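Local coordinates for protein oligogalacturonate lyase (Vibrio parahaemolyticus RIMD 2210633, PDB 3C5M) that probably cleaves oligogalacturonides from pectin breakdown by elimination, as a manganese-binding lyase built on a seven-bladed beta-propeller, at residues K230-A235 with M252-Y257; V265-N270 with N276-V281; F321-N326 with A332-K337. All blocks are in the same frame, centred on the assembly; numbering follows the deposited sequence.

Contact 1: residues K230-A235 with M252-Y257; sequences KIKEHA and MAYVSY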
# COMPACT_ATOMS: atom_id res chain seq x y z
N LYS A 230 7.25 13.93 16.26
CA LYS A 230 6.46 14.20 15.08
C LYS A 230 7.37 14.65 13.94
O LYS A 230 8.24 15.47 14.15
CB LYS A 230 5.41 15.26 15.39
CG LYS A 230 5.96 16.47 16.10
CD LYS A 230 4.89 17.52 16.32
CE LYS A 230 3.74 16.99 17.15
NZ LYS A 230 2.66 18.00 17.29
N ILE A 231 7.16 14.08 12.76
CA ILE A 231 7.96 14.39 11.58
C ILE A 231 8.00 15.88 11.25
O ILE A 231 9.06 16.43 10.94
CB ILE A 231 7.42 13.60 10.34
CG1 ILE A 231 7.57 12.10 10.58
CG2 ILE A 231 8.17 14.02 9.08
CD1 ILE A 231 7.04 11.24 9.46
N LYS A 232 6.84 16.53 11.32
CA LYS A 232 6.74 17.95 11.00
C LYS A 232 6.06 18.66 12.15
O LYS A 232 5.28 18.05 12.88
CB LYS A 232 5.93 18.13 9.71
CG LYS A 232 5.98 19.49 9.06
CD LYS A 232 4.92 19.58 7.95
CE LYS A 232 5.14 20.76 6.99
NZ LYS A 232 6.36 20.64 6.14
N GLU A 233 6.37 19.94 12.32
CA GLU A 233 5.78 20.76 13.38
C GLU A 233 4.29 20.99 13.12
O GLU A 233 3.55 21.29 14.06
CB GLU A 233 6.49 22.12 13.46
CG GLU A 233 5.90 23.08 14.51
CD GLU A 233 6.31 24.55 14.32
OE1 GLU A 233 5.78 25.42 15.05
OE2 GLU A 233 7.16 24.85 13.45
N HIS A 234 3.86 20.85 11.87
CA HIS A 234 2.46 21.05 11.48
C HIS A 234 2.04 22.51 11.65
O HIS A 234 1.83 22.99 12.76
CB HIS A 234 1.55 20.12 12.31
CG HIS A 234 0.12 20.56 12.39
ND1 HIS A 234 -0.32 21.48 13.31
CD2 HIS A 234 -0.96 20.20 11.66
CE1 HIS A 234 -1.62 21.68 13.15
NE2 HIS A 234 -2.03 20.92 12.15
N ALA A 235 1.93 23.22 10.53
CA ALA A 235 1.53 24.62 10.54
C ALA A 235 0.01 24.72 10.71
O ALA A 235 -0.73 23.87 10.19
CB ALA A 235 1.96 25.30 9.25
N MSE A 252 10.79 10.44 4.10
CA MSE A 252 9.38 10.14 4.30
C MSE A 252 8.60 11.12 3.43
O MSE A 252 8.48 12.29 3.78
CB MSE A 252 8.99 10.36 5.76
CG MSE A 252 7.50 10.20 6.07
SE MSE A 252 6.88 8.37 6.01
CE MSE A 252 7.15 7.87 7.88
N ALA A 253 8.07 10.65 2.30
CA ALA A 253 7.31 11.52 1.42
C ALA A 253 5.84 11.58 1.82
O ALA A 253 5.26 10.58 2.26
CB ALA A 253 7.43 11.05 -0.03
N TYR A 254 5.24 12.76 1.68
CA TYR A 254 3.82 12.93 1.99
C TYR A 254 3.22 14.12 1.23
O TYR A 254 3.90 14.82 0.50
CB TYR A 254 3.61 13.09 3.49
CG TYR A 254 4.24 14.32 4.07
CD1 TYR A 254 5.59 14.34 4.42
CD2 TYR A 254 3.50 15.50 4.21
CE1 TYR A 254 6.19 15.51 4.90
CE2 TYR A 254 4.09 16.66 4.68
CZ TYR A 254 5.43 16.66 5.02
OH TYR A 254 6.01 17.84 5.45
N VAL A 255 1.92 14.32 1.42
CA VAL A 255 1.21 15.41 0.76
C VAL A 255 0.54 16.31 1.79
O VAL A 255 -0.10 15.83 2.73
CB VAL A 255 0.11 14.85 -0.17
CG1 VAL A 255 -0.65 16.00 -0.81
CG2 VAL A 255 0.74 13.96 -1.22
N SER A 256 0.67 17.61 1.61
CA SER A 256 0.05 18.55 2.53
C SER A 256 -0.87 19.51 1.79
O SER A 256 -0.65 19.81 0.62
CB SER A 256 1.13 19.34 3.29
OG SER A 256 1.91 20.12 2.40
N TYR A 257 -1.90 19.98 2.49
CA TYR A 257 -2.87 20.91 1.93
C TYR A 257 -3.13 22.03 2.92
O TYR A 257 -3.44 21.79 4.08
CB TYR A 257 -4.19 20.19 1.61
CG TYR A 257 -5.26 21.10 1.00
CD1 TYR A 257 -6.11 21.86 1.82
CD2 TYR A 257 -5.40 21.22 -0.38
CE1 TYR A 257 -7.07 22.72 1.27
CE2 TYR A 257 -6.35 22.08 -0.94
CZ TYR A 257 -7.18 22.83 -0.11
OH TYR A 257 -8.10 23.69 -0.66

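Contact 2: residues V265-N270 with N276-V281; sequences VIYKAN and NEEVMV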
# COMPACT_ATOMS: atom_id res chain seq x y z
N VAL A 265 0.74 20.04 -2.19
CA VAL A 265 2.15 19.91 -2.52
C VAL A 265 2.82 18.73 -1.83
O VAL A 265 2.60 18.48 -0.65
CB VAL A 265 2.93 21.20 -2.18
CG1 VAL A 265 2.51 22.31 -3.11
CG2 VAL A 265 2.67 21.60 -0.75
N ILE A 266 3.65 18.01 -2.59
CA ILE A 266 4.36 16.85 -2.07
C ILE A 266 5.54 17.32 -1.23
O ILE A 266 6.18 18.32 -1.55
CB ILE A 266 4.89 15.98 -3.21
CG1 ILE A 266 3.75 15.60 -4.15
CG2 ILE A 266 5.56 14.74 -2.65
CD1 ILE A 266 4.18 14.80 -5.37
N TYR A 267 5.82 16.60 -0.16
CA TYR A 267 6.91 16.95 0.74
C TYR A 267 7.78 15.76 1.06
O TYR A 267 7.29 14.64 1.12
CB TYR A 267 6.33 17.51 2.04
CG TYR A 267 6.14 19.01 2.06
CD1 TYR A 267 7.19 19.86 2.41
CD2 TYR A 267 4.91 19.58 1.73
CE1 TYR A 267 7.01 21.24 2.44
CE2 TYR A 267 4.73 20.96 1.75
CZ TYR A 267 5.78 21.78 2.10
OH TYR A 267 5.61 23.14 2.13
N LYS A 268 9.07 16.00 1.27
CA LYS A 268 10.01 14.95 1.65
C LYS A 268 10.60 15.32 3.00
O LYS A 268 11.11 16.42 3.17
CB LYS A 268 11.15 14.83 0.62
CG LYS A 268 10.85 13.96 -0.59
CD LYS A 268 12.09 13.82 -1.50
CE LYS A 268 11.81 12.92 -2.71
NZ LYS A 268 12.92 12.94 -3.71
N ALA A 269 10.52 14.41 3.96
CA ALA A 269 11.05 14.64 5.29
C ALA A 269 12.27 13.75 5.55
O ALA A 269 12.21 12.54 5.33
CB ALA A 269 9.98 14.37 6.33
N ASN A 270 13.36 14.33 6.03
CA ASN A 270 14.57 13.58 6.34
C ASN A 270 14.35 12.81 7.64
O ASN A 270 14.13 13.42 8.68
CB ASN A 270 15.74 14.55 6.50
CG ASN A 270 17.06 13.84 6.71
OD1 ASN A 270 17.21 13.05 7.64
ND2 ASN A 270 18.03 14.13 5.85
N ASN A 276 11.83 18.93 7.03
CA ASN A 276 10.99 18.75 5.85
C ASN A 276 11.29 19.77 4.76
O ASN A 276 11.83 20.84 5.03
CB ASN A 276 9.51 18.82 6.24
CG ASN A 276 9.13 17.78 7.30
OD1 ASN A 276 9.63 17.81 8.42
ND2 ASN A 276 8.26 16.86 6.93
N GLU A 277 10.95 19.43 3.53
CA GLU A 277 11.18 20.32 2.40
C GLU A 277 10.27 19.99 1.23
O GLU A 277 10.09 18.82 0.87
CB GLU A 277 12.65 20.25 1.95
CG GLU A 277 13.15 18.85 1.69
CD GLU A 277 14.55 18.83 1.09
OE1 GLU A 277 14.70 19.29 -0.06
OE2 GLU A 277 15.49 18.37 1.78
N GLU A 278 9.68 21.02 0.65
CA GLU A 278 8.77 20.88 -0.48
C GLU A 278 9.51 20.33 -1.70
O GLU A 278 10.67 20.65 -1.93
CB GLU A 278 8.16 22.25 -0.80
CG GLU A 278 7.16 22.27 -1.93
CD GLU A 278 6.66 23.67 -2.23
OE1 GLU A 278 6.13 24.32 -1.30
OE2 GLU A 278 6.81 24.12 -3.39
N VAL A 279 8.82 19.49 -2.48
CA VAL A 279 9.40 18.90 -3.67
C VAL A 279 8.70 19.36 -4.95
O VAL A 279 9.35 19.68 -5.94
CB VAL A 279 9.37 17.36 -3.62
CG1 VAL A 279 7.95 16.89 -3.45
CG2 VAL A 279 9.97 16.78 -4.89
N MSE A 280 7.37 19.39 -4.92
CA MSE A 280 6.60 19.83 -6.08
C MSE A 280 5.09 19.84 -5.83
O MSE A 280 4.62 19.39 -4.79
CB MSE A 280 6.90 18.97 -7.30
CG MSE A 280 6.13 17.66 -7.36
SE MSE A 280 6.35 16.71 -9.07
CE MSE A 280 7.57 15.35 -8.47
N VAL A 281 4.34 20.35 -6.81
CA VAL A 281 2.89 20.40 -6.71
C VAL A 281 2.33 19.00 -6.78
O VAL A 281 3.04 18.05 -7.07
CB VAL A 281 2.28 21.19 -7.86
CG1 VAL A 281 2.82 22.60 -7.86
CG2 VAL A 281 2.59 20.49 -9.18

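Contact 3: residues F321-N326 with A332-K337; sequences FLYVLN and AQKLCK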
# COMPACT_ATOMS: atom_id res chain seq x y z
N PHE A 321 -7.04 9.77 -15.23
CA PHE A 321 -5.66 9.54 -15.65
C PHE A 321 -4.65 9.18 -14.56
O PHE A 321 -4.79 9.56 -13.39
CB PHE A 321 -5.11 10.76 -16.41
CG PHE A 321 -5.72 10.97 -17.76
CD1 PHE A 321 -6.80 11.83 -17.92
CD2 PHE A 321 -5.23 10.29 -18.87
CE1 PHE A 321 -7.37 12.03 -19.17
CE2 PHE A 321 -5.79 10.47 -20.12
CZ PHE A 321 -6.86 11.34 -20.28
N LEU A 322 -3.63 8.44 -14.97
CA LEU A 322 -2.54 8.05 -14.10
C LEU A 322 -1.45 9.08 -14.36
O LEU A 322 -1.21 9.46 -15.50
CB LEU A 322 -2.04 6.66 -14.44
CG LEU A 322 -2.81 5.49 -13.82
CD1 LEU A 322 -2.27 4.16 -14.33
CD2 LEU A 322 -2.71 5.59 -12.30
N TYR A 323 -0.78 9.52 -13.31
CA TYR A 323 0.26 10.52 -13.49
C TYR A 323 1.66 10.03 -13.17
O TYR A 323 1.87 9.28 -12.21
CB TYR A 323 -0.05 11.74 -12.65
CG TYR A 323 -1.22 12.55 -13.14
CD1 TYR A 323 -1.02 13.71 -13.90
CD2 TYR A 323 -2.53 12.17 -12.84
CE1 TYR A 323 -2.10 14.47 -14.34
CE2 TYR A 323 -3.62 12.92 -13.28
CZ TYR A 323 -3.39 14.07 -14.03
OH TYR A 323 -4.45 14.83 -14.47
N VAL A 324 2.63 10.44 -13.98
CA VAL A 324 4.01 10.08 -13.72
C VAL A 324 4.79 11.37 -13.48
O VAL A 324 5.20 12.06 -14.42
CB VAL A 324 4.62 9.29 -14.89
CG1 VAL A 324 6.10 9.09 -14.66
CG2 VAL A 324 3.95 7.94 -15.00
N LEU A 325 4.95 11.71 -12.21
CA LEU A 325 5.67 12.91 -11.82
C LEU A 325 7.17 12.71 -11.89
O LEU A 325 7.69 11.63 -11.61
CB LEU A 325 5.27 13.32 -10.39
CG LEU A 325 3.81 13.70 -10.14
CD1 LEU A 325 2.93 12.47 -10.29
CD2 LEU A 325 3.65 14.28 -8.74
N ASN A 326 7.86 13.77 -12.27
CA ASN A 326 9.31 13.76 -12.38
C ASN A 326 9.84 14.65 -11.25
O ASN A 326 9.85 15.87 -11.38
CB ASN A 326 9.71 14.33 -13.73
CG ASN A 326 11.18 14.16 -14.00
OD1 ASN A 326 12.02 14.54 -13.18
ND2 ASN A 326 11.50 13.59 -15.15
N ALA A 332 4.61 16.96 -13.58
CA ALA A 332 3.68 15.84 -13.64
C ALA A 332 3.25 15.64 -15.09
O ALA A 332 3.12 16.61 -15.83
CB ALA A 332 2.47 16.13 -12.75
N GLN A 333 3.02 14.40 -15.49
CA GLN A 333 2.60 14.15 -16.86
C GLN A 333 1.63 12.97 -16.92
O GLN A 333 1.78 12.00 -16.18
CB GLN A 333 3.84 13.86 -17.71
CG GLN A 333 3.58 13.80 -19.21
CD GLN A 333 4.88 13.78 -20.02
OE1 GLN A 333 4.86 13.71 -21.25
NE2 GLN A 333 6.01 13.82 -19.32
N LYS A 334 0.62 13.07 -17.78
CA LYS A 334 -0.35 11.99 -17.91
C LYS A 334 0.28 10.80 -18.61
O LYS A 334 0.74 10.94 -19.73
CB LYS A 334 -1.57 12.44 -18.70
CG LYS A 334 -2.44 13.48 -18.02
CD LYS A 334 -3.75 13.67 -18.78
CE LYS A 334 -4.68 14.68 -18.12
NZ LYS A 334 -4.14 16.08 -18.09
N LEU A 335 0.28 9.64 -17.95
CA LEU A 335 0.88 8.43 -18.53
C LEU A 335 -0.12 7.80 -19.49
O LEU A 335 0.07 7.77 -20.70
CB LEU A 335 1.23 7.40 -17.45
CG LEU A 335 2.41 6.44 -17.68
CD1 LEU A 335 2.28 5.23 -16.77
CD2 LEU A 335 2.46 6.01 -19.13
N CYS A 336 -1.18 7.27 -18.92
CA CYS A 336 -2.22 6.65 -19.70
C CYS A 336 -3.46 6.89 -18.91
O CYS A 336 -3.49 7.75 -18.03
CB CYS A 336 -1.97 5.15 -19.88
SG CYS A 336 -2.15 4.18 -18.37
N LYS A 337 -4.49 6.10 -19.19
CA LYS A 337 -5.75 6.28 -18.51
C LYS A 337 -6.15 4.99 -17.80
O LYS A 337 -6.03 3.91 -18.37
CB LYS A 337 -6.78 6.70 -19.57
CG LYS A 337 -8.07 7.25 -19.03
CD LYS A 337 -8.83 8.08 -20.07
CE LYS A 337 -9.26 7.27 -21.30
NZ LYS A 337 -8.15 7.09 -22.29

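Contact 1: residues K230-A235 with M252-Y257
Lys232 and Tyr254 make the polar half of this contact. The ammonium NZ of Lys232 donates a hydrogen bond to the phenol oxygen OH of Tyr254, at 2.9 Å. The two side chains cross at about a right angle, so the lysine passes over the end of the tyrosine and does not lie along it. The chain of Lys232 runs extended as far as CE and then bends at its last torsion (chi4 68°), which swings NZ back to the hydroxyl. CD of Lys232 also lies close to OH of Tyr254, at 3.2 Å. Lys232 also makes a cation-pi contact with Tyr267 and a long, weak ion pair with Glu238. The phenol oxygen of the buried Tyr254 is thus met by a charged donor.

The apolar half is formed by Ile231 and Met252, a selenomethionine. The methyl CD1 of Ile231 reaches CG of Met252 at 3.6 Å. The same methyl lies 3.7 Å from the terminal CE of Met252, because the chain of Met252 bends at chi2 and chi3 and curls round CD1. These two side chains also cross at about a right angle. Met218 and Ala269 add to the packing on Ile231.

No backbone bond joins the two segments; side chains bridge them. The segment 230-235 begins at the end of strand 229-230, the last of one four-stranded antiparallel sheet, and runs as a loop to strand 238-245, the first of the next. It packs on strand 252-258, the second strand of that next sheet. This is blade-to-blade packing through a connecting loop, in a seven-bladed beta-propeller.

Contact 2: residues V265-N270 with N276-V281
Lys268 and Glu277 form a hydrogen-bonded antiparallel pair: N of Lys268 gives an almost straight bond to O of Glu277 (3.0 Å, 177° at the hydrogen), and N of Glu277 returns one to O of Lys268. Farther along, N of Ile266 bonds to O of Met280 at 2.8 Å. The carbonyl of Ile266 takes its bond from N of Val279, not from Met280. Pairing shifts here, since Tyr267 faces Glu278 while Val265 faces Val281.

Apolar contacts gather on the Ile266 side. The methyl CG1 of Val279 lies between its own backbone N and carbonyl carbon (chi1 58°), which turns it to CB of Ile266. Beside it, Met280, a selenomethionine, runs alongside Ile266 and points the same way, with its CG 4.0 Å from CD1 of Ile266. Both side chains also touch Leu325 of strand 321-326.

The aromatic contact is on the other side of the sheet. The ring of Tyr267 has CA of Glu278 over one face, and its CE1 lies 3.6 Å from CB of Glu278. Ring and carboxylate planes stand nearly perpendicular, at 89°. The aliphatic part of the exposed Glu278 thus covers part of the ring.

Past the Ala269-Asn276 pair, OD1 of Asn270 accepts hydrogen bonds from the backbone N of Glu272 and of Thr273 in the turn. The two strands form a beta hairpin, the outer half of a four-stranded antiparallel blade of the propeller, with 276-281 as its edge strand.

Contact 3: residues F321-N326 with A332-K337
The Phe321 ring is clasped between two lysine chains. CD of Lys334 sits over one face, 3.6 Å from the ring centroid and 15° off the normal. CD of Lys337 covers the opposite face less squarely, at 4.1 Å from the same Phe321 centroid. Both are CH-pi contacts. The carbonyl oxygen of Cys336 lies at the ring edge, near its plane. The ammonium of Lys334 is too distant for more than a weak cation-pi attraction, so its methylenes do the packing.

Tyr323 lies beside Lys334 and points the same way, with its CE1 3.8 Å from CG of the lysine. Its hydroxyl is hydrogen-bonded to Asp319, just before the strand.

The other, buried side is closely packed. CG2 of Val324 is beside its own backbone N and anti to the carbonyl carbon, a setting that brings it to CG of Leu335 at 3.4 Å. CD1 of Leu322 meets SG of Cys336 more loosely, at 4.0 Å. Strands 364-369 and 376-381 of another sheet continue this packing: Leu322 touches Phe367, and Leu335 touches Val365 and Ala380.

Away from the turn the backbone is held by straight bonds. N of Leu322 bonds to O of Cys336, N of Leu335 to O of Leu322, and N of Val324 to O of Gln333, the last at 2.8 Å. Towards the turn the grip slackens: the bond from N of Gln333 to O of Val324 is weak, at 3.4 Å. There Ala332 meets CG of Leu325 through CB. Lys334, on the Phe321 side, is exposed to solvent.

The register slips by one between Phe321 and Tyr323, a beta bulge. The whole is a bulged antiparallel hairpin forming the outer half of a four-stranded propeller blade.

Contacts 1 and 2 both reach one sheet, and their centres are 8 Å apart. Strands 252-258 and 264-269 are neighbours there: N of Tyr267 probably bonds to O of Tyr254 at 2.7 Å, and N of Met252 to O of Ala269. Contact 3 belongs to the next sheet along the chain. It meets contact 2 by packing, with CD1 of Ile266 3.5 Å from CD2 of Leu325. Contacts 1 and 3 do not touch, their nearest atoms about 8 Å apart. Of the manganese ligands His287, Gln350, His353 and His355, the side chains of His287 and His355 lie about 8 Å from that of Leu322 in contact 3; Ile266 in contact 2 is about 11 Å from His287, side chain to side chain.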